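Long-range contacts in 5-methylthioribose-1-phosphate isomerase (PDB 1W2W), which catalyses the interconversion of methylthioribose-1-phosphate and methylthioribulose-1-phosphate, the first step of the route from methylthioribose-1-phosphate back to methionine in the salvage pathway: residues 44-48 with 102-106; 64-69 with 132-137. One frame throughout, in Å; residues are numbered along the deposited sequence.

Both contacts are buried and belong to one bundle of helices in the N-terminal part of the isomerase, but they do different work. Interaction 1 joins the C-terminal ends of helices 38-46 and 88-103, near the predicted transition-state stabilizer Cys181, and its polar end meets a sulfate, a water and the chain of another protein. Interaction 2 lies elsewhere in the bundle, away from the annotated sites and touched by no other chain, where helix 53-73 runs against helix 129-168; apolar side chains dominate there, with one buried amide-carboxylate bond beside them. Their centres are about 19 Å apart, yet they touch where Leu102 packs on Val64, so helix 88-103 reaches both.

Interaction 1 of 2, residues 44-48 with 102-106; sequences VIKSM and LLSSR. With SO4 (sulfate ion), chain I.
The selenium of Met48, a selenomethionine, sits 3.8 Å above the centre of one face of the Arg106 guanidinium, while a sulfate ion and a water lie at the edge, in plane. Arg106 NH2 donates to sulfate O2 at 2.9 Å, an almost straight bond (167°), and Arg106 NH1 reaches sulfate O1 at 3.0 Å. NH1 also binds the water, which donates to Ile45 O. CD passes Ile45 O, and a bend at chi3 (75°) turns the guanidinium toward Met48 and the sulfate; its NE forms a salt bridge with an acidic side chain of another protein's chain. Sulfate, bridging water and acidic side chain together limit its turning.

Further back, Ile45 CG2 presses on Ser105 OG at 3.4 Å, and Ile45 CD1 meets Leu102 CD1 at 4.0 Å. Ser105 OG donates to Leu102 O at 2.7 Å, tying the chain to helix 88-103. Met48, with positive phi, closes helix 38-46 in a Schellman motif. The sulfate, probably from the crystallisation liquor, is also hydrogen-bonded to Arg51 NE and Gly52 N of this chain and to the other protein, consistent with an anion-binding pocket, perhaps for substrate phosphate, near Cys181, the predicted transition-state stabilizer.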
# COMPACT_ATOMS: atom_id res chain seq x y z
N VAL A 44 0.17 18.34 -18.58
CA VAL A 44 0.92 17.14 -18.20
C VAL A 44 1.34 17.14 -16.73
O VAL A 44 1.49 16.08 -16.13
CB VAL A 44 2.12 16.83 -19.10
CG1 VAL A 44 1.67 16.63 -20.56
CG2 VAL A 44 3.21 17.91 -18.97
N ILE A 45 1.52 18.32 -16.15
CA ILE A 45 1.83 18.42 -14.73
C ILE A 45 0.59 18.10 -13.88
O ILE A 45 0.64 17.28 -12.97
CB ILE A 45 2.40 19.80 -14.36
CG1 ILE A 45 3.76 20.03 -15.03
CG2 ILE A 45 2.52 19.93 -12.83
CD1 ILE A 45 4.21 21.51 -14.98
N LYS A 46 -0.52 18.74 -14.20
CA LYS A 46 -1.71 18.61 -13.37
C LYS A 46 -2.21 17.17 -13.36
O LYS A 46 -2.62 16.65 -12.33
CB LYS A 46 -2.77 19.58 -13.86
CG LYS A 46 -4.15 19.41 -13.27
CD LYS A 46 -4.20 19.87 -11.83
CE LYS A 46 -5.66 20.05 -11.39
NZ LYS A 46 -5.71 20.42 -9.95
N SER A 47 -2.15 16.53 -14.52
CA SER A 47 -2.60 15.15 -14.68
C SER A 47 -1.54 14.13 -14.24
O SER A 47 -1.83 12.93 -14.18
CB SER A 47 -3.00 14.90 -16.14
OG SER A 47 -1.84 14.77 -16.95
N MSE A 48 -0.33 14.59 -13.92
CA MSE A 48 0.75 13.69 -13.48
C MSE A 48 1.25 12.75 -14.58
O MSE A 48 1.77 11.65 -14.32
CB MSE A 48 0.36 12.94 -12.21
CG MSE A 48 0.16 13.89 -11.04
SE MSE A 48 -0.20 12.98 -9.34
CE MSE A 48 1.58 12.16 -8.99
N LEU A 102 0.42 28.35 -14.99
CA LEU A 102 1.32 27.18 -14.92
C LEU A 102 1.68 26.84 -13.48
O LEU A 102 1.65 25.67 -13.09
CB LEU A 102 2.61 27.46 -15.72
CG LEU A 102 3.63 26.32 -15.79
CD1 LEU A 102 2.94 25.09 -16.36
CD2 LEU A 102 4.78 26.74 -16.70
N LEU A 103 2.01 27.87 -12.70
CA LEU A 103 2.33 27.71 -11.28
C LEU A 103 1.22 26.99 -10.52
O LEU A 103 1.49 26.23 -9.58
CB LEU A 103 2.59 29.07 -10.63
CG LEU A 103 2.90 29.05 -9.13
CD1 LEU A 103 4.30 28.50 -8.91
CD2 LEU A 103 2.78 30.45 -8.54
N SER A 104 -0.03 27.22 -10.92
CA SER A 104 -1.17 26.64 -10.20
C SER A 104 -1.38 25.15 -10.46
O SER A 104 -2.21 24.52 -9.79
CB SER A 104 -2.46 27.40 -10.51
OG SER A 104 -2.93 27.11 -11.82
N SER A 105 -0.66 24.58 -11.42
CA SER A 105 -0.79 23.17 -11.77
C SER A 105 -0.78 22.22 -10.56
O SER A 105 -1.73 21.46 -10.35
CB SER A 105 0.30 22.76 -12.77
OG SER A 105 1.60 23.11 -12.28
N ARG A 106 0.31 22.25 -9.79
CA ARG A 106 0.45 21.41 -8.60
C ARG A 106 1.28 22.19 -7.58
O ARG A 106 2.38 22.64 -7.89
CB ARG A 106 1.14 20.07 -8.96
CG ARG A 106 0.24 19.03 -9.61
CD ARG A 106 0.93 17.66 -9.80
NE ARG A 106 1.03 16.96 -8.52
CZ ARG A 106 1.94 16.02 -8.24
NH1 ARG A 106 2.83 15.64 -9.16
NH2 ARG A 106 1.94 15.45 -7.04
S SO4 I . 5.17 13.15 -7.45
O1 SO4 I . 5.39 14.29 -8.35
O2 SO4 I . 3.86 13.30 -6.83
O3 SO4 I . 5.18 11.92 -8.22
O4 SO4 I . 6.21 13.15 -6.42
O HOH W 1 2.96 16.36 -11.93

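Interaction 2 of 2, residues 64-69 with 132-137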
# COMPACT_ATOMS: atom_id res chain seq x y z
N VAL A 64 7.23 27.04 -21.45
CA VAL A 64 7.28 28.49 -21.68
C VAL A 64 8.13 28.78 -22.92
O VAL A 64 7.77 29.60 -23.78
CB VAL A 64 7.88 29.22 -20.46
CG1 VAL A 64 7.82 30.74 -20.67
CG2 VAL A 64 7.12 28.87 -19.18
N LEU A 65 9.26 28.09 -23.03
CA LEU A 65 10.12 28.28 -24.20
C LEU A 65 9.45 27.82 -25.49
O LEU A 65 9.49 28.53 -26.49
CB LEU A 65 11.49 27.59 -24.01
CG LEU A 65 12.44 27.66 -25.22
CD1 LEU A 65 12.82 29.11 -25.55
CD2 LEU A 65 13.69 26.83 -24.96
N THR A 66 8.82 26.65 -25.50
CA THR A 66 8.12 26.24 -26.72
C THR A 66 7.01 27.23 -27.07
O THR A 66 6.77 27.49 -28.26
CB THR A 66 7.55 24.80 -26.64
OG1 THR A 66 6.73 24.65 -25.48
CG2 THR A 66 8.65 23.78 -26.45
N GLU A 67 6.34 27.78 -26.06
CA GLU A 67 5.28 28.76 -26.31
C GLU A 67 5.83 30.02 -26.97
O GLU A 67 5.26 30.51 -27.96
CB GLU A 67 4.49 29.11 -25.05
CG GLU A 67 3.45 30.19 -25.32
CD GLU A 67 2.27 30.11 -24.38
OE1 GLU A 67 1.79 31.17 -23.93
OE2 GLU A 67 1.81 28.98 -24.10
N VAL A 68 6.92 30.57 -26.44
CA VAL A 68 7.41 31.83 -27.00
C VAL A 68 7.98 31.61 -28.39
O VAL A 68 7.91 32.50 -29.25
CB VAL A 68 8.39 32.57 -26.08
CG1 VAL A 68 7.75 32.90 -24.74
CG2 VAL A 68 9.64 31.77 -25.91
N GLN A 69 8.54 30.43 -28.63
CA GLN A 69 9.05 30.13 -29.96
C GLN A 69 7.94 29.90 -30.97
O GLN A 69 8.07 30.26 -32.14
CB GLN A 69 10.03 28.96 -29.93
CG GLN A 69 11.22 29.28 -29.03
CD GLN A 69 12.38 28.35 -29.22
OE1 GLN A 69 12.19 27.17 -29.56
NE2 GLN A 69 13.59 28.85 -29.00
N PHE A 132 14.23 37.62 -24.72
CA PHE A 132 13.68 36.69 -23.73
C PHE A 132 13.86 35.25 -24.20
O PHE A 132 14.28 34.38 -23.43
CB PHE A 132 12.20 36.99 -23.48
CG PHE A 132 11.55 36.06 -22.49
CD1 PHE A 132 12.00 35.98 -21.18
CD2 PHE A 132 10.50 35.24 -22.88
CE1 PHE A 132 11.41 35.12 -20.27
CE2 PHE A 132 9.90 34.38 -21.97
CZ PHE A 132 10.34 34.32 -20.67
N ASP A 133 13.54 35.02 -25.47
CA ASP A 133 13.66 33.71 -26.10
C ASP A 133 15.08 33.17 -25.92
O ASP A 133 15.29 32.07 -25.41
CB ASP A 133 13.28 33.90 -27.58
CG ASP A 133 13.18 32.60 -28.36
OD1 ASP A 133 13.88 31.62 -28.04
OD2 ASP A 133 12.40 32.49 -29.34
N GLY A 134 16.06 33.96 -26.34
CA GLY A 134 17.45 33.57 -26.24
C GLY A 134 17.90 33.30 -24.81
O GLY A 134 18.60 32.33 -24.55
N SER A 135 17.48 34.16 -23.88
CA SER A 135 17.91 34.04 -22.49
C SER A 135 17.20 32.87 -21.81
O SER A 135 17.78 32.19 -20.95
CB SER A 135 17.63 35.33 -21.73
OG SER A 135 18.36 36.41 -22.29
N LEU A 136 15.95 32.64 -22.18
CA LEU A 136 15.20 31.51 -21.65
C LEU A 136 15.77 30.18 -22.14
O LEU A 136 15.84 29.21 -21.37
CB LEU A 136 13.71 31.62 -22.01
CG LEU A 136 12.79 30.51 -21.49
CD1 LEU A 136 12.84 30.39 -19.97
CD2 LEU A 136 11.35 30.71 -21.97
N TYR A 137 16.18 30.13 -23.41
CA TYR A 137 16.87 28.95 -23.93
C TYR A 137 18.11 28.66 -23.08
O TYR A 137 18.34 27.52 -22.65
CB TYR A 137 17.34 29.17 -25.37
CG TYR A 137 18.18 28.02 -25.91
CD1 TYR A 137 17.58 26.84 -26.35
CD2 TYR A 137 19.57 28.12 -25.97
CE1 TYR A 137 18.36 25.78 -26.84
CE2 TYR A 137 20.33 27.07 -26.45
CZ TYR A 137 19.73 25.92 -26.88
OH TYR A 137 20.50 24.88 -27.37
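Gln69 and Asp133 reach each other by different first torsions: Gln69 CG stands anti to its carbonyl carbon (chi1 -60°) with the chain extended beyond it, whereas Asp133 CG is anti to the backbone N (chi1 -172°). Gln69 NE2 donates to Asp133 OD1 at 2.9 Å, and at 175° the bond is nearly straight. It uses the syn lone pair of OD1 and lies in the amide plane of Gln69, although amide and carboxylate are turned well away from coplanar.

The segments of helices 53-73 and 129-168 run roughly antiparallel, their axes 10.0 Å apart at closest approach. Leu136 CD2 pushes in against the backbone of Leu65, 3.5 Å from Leu65 N, and also meets Val64 CG1 at 3.8 Å. Val68 CG1 comes to the edge of the Phe132 ring, 3.8 Å from Phe132 CE2. The two methyls of Leu65 part: CD1 lies 3.7 Å from Asp133 OD1, and CD2 meets the edge of the Tyr137 ring.

Gln69 also reaches the N-terminal segment, NE2 to Pro13 O and OE1 to Val16 N. With Gln69 cut back to an alanine, the buried OD1 of Asp133 would probably lose this donor, and Pro13 O and Val16 N their amide partner. Apolar side chains thus make up most of the interface, while one buried amide bonds a single carboxylate oxygen and joins the helix pair to the N-terminal segment.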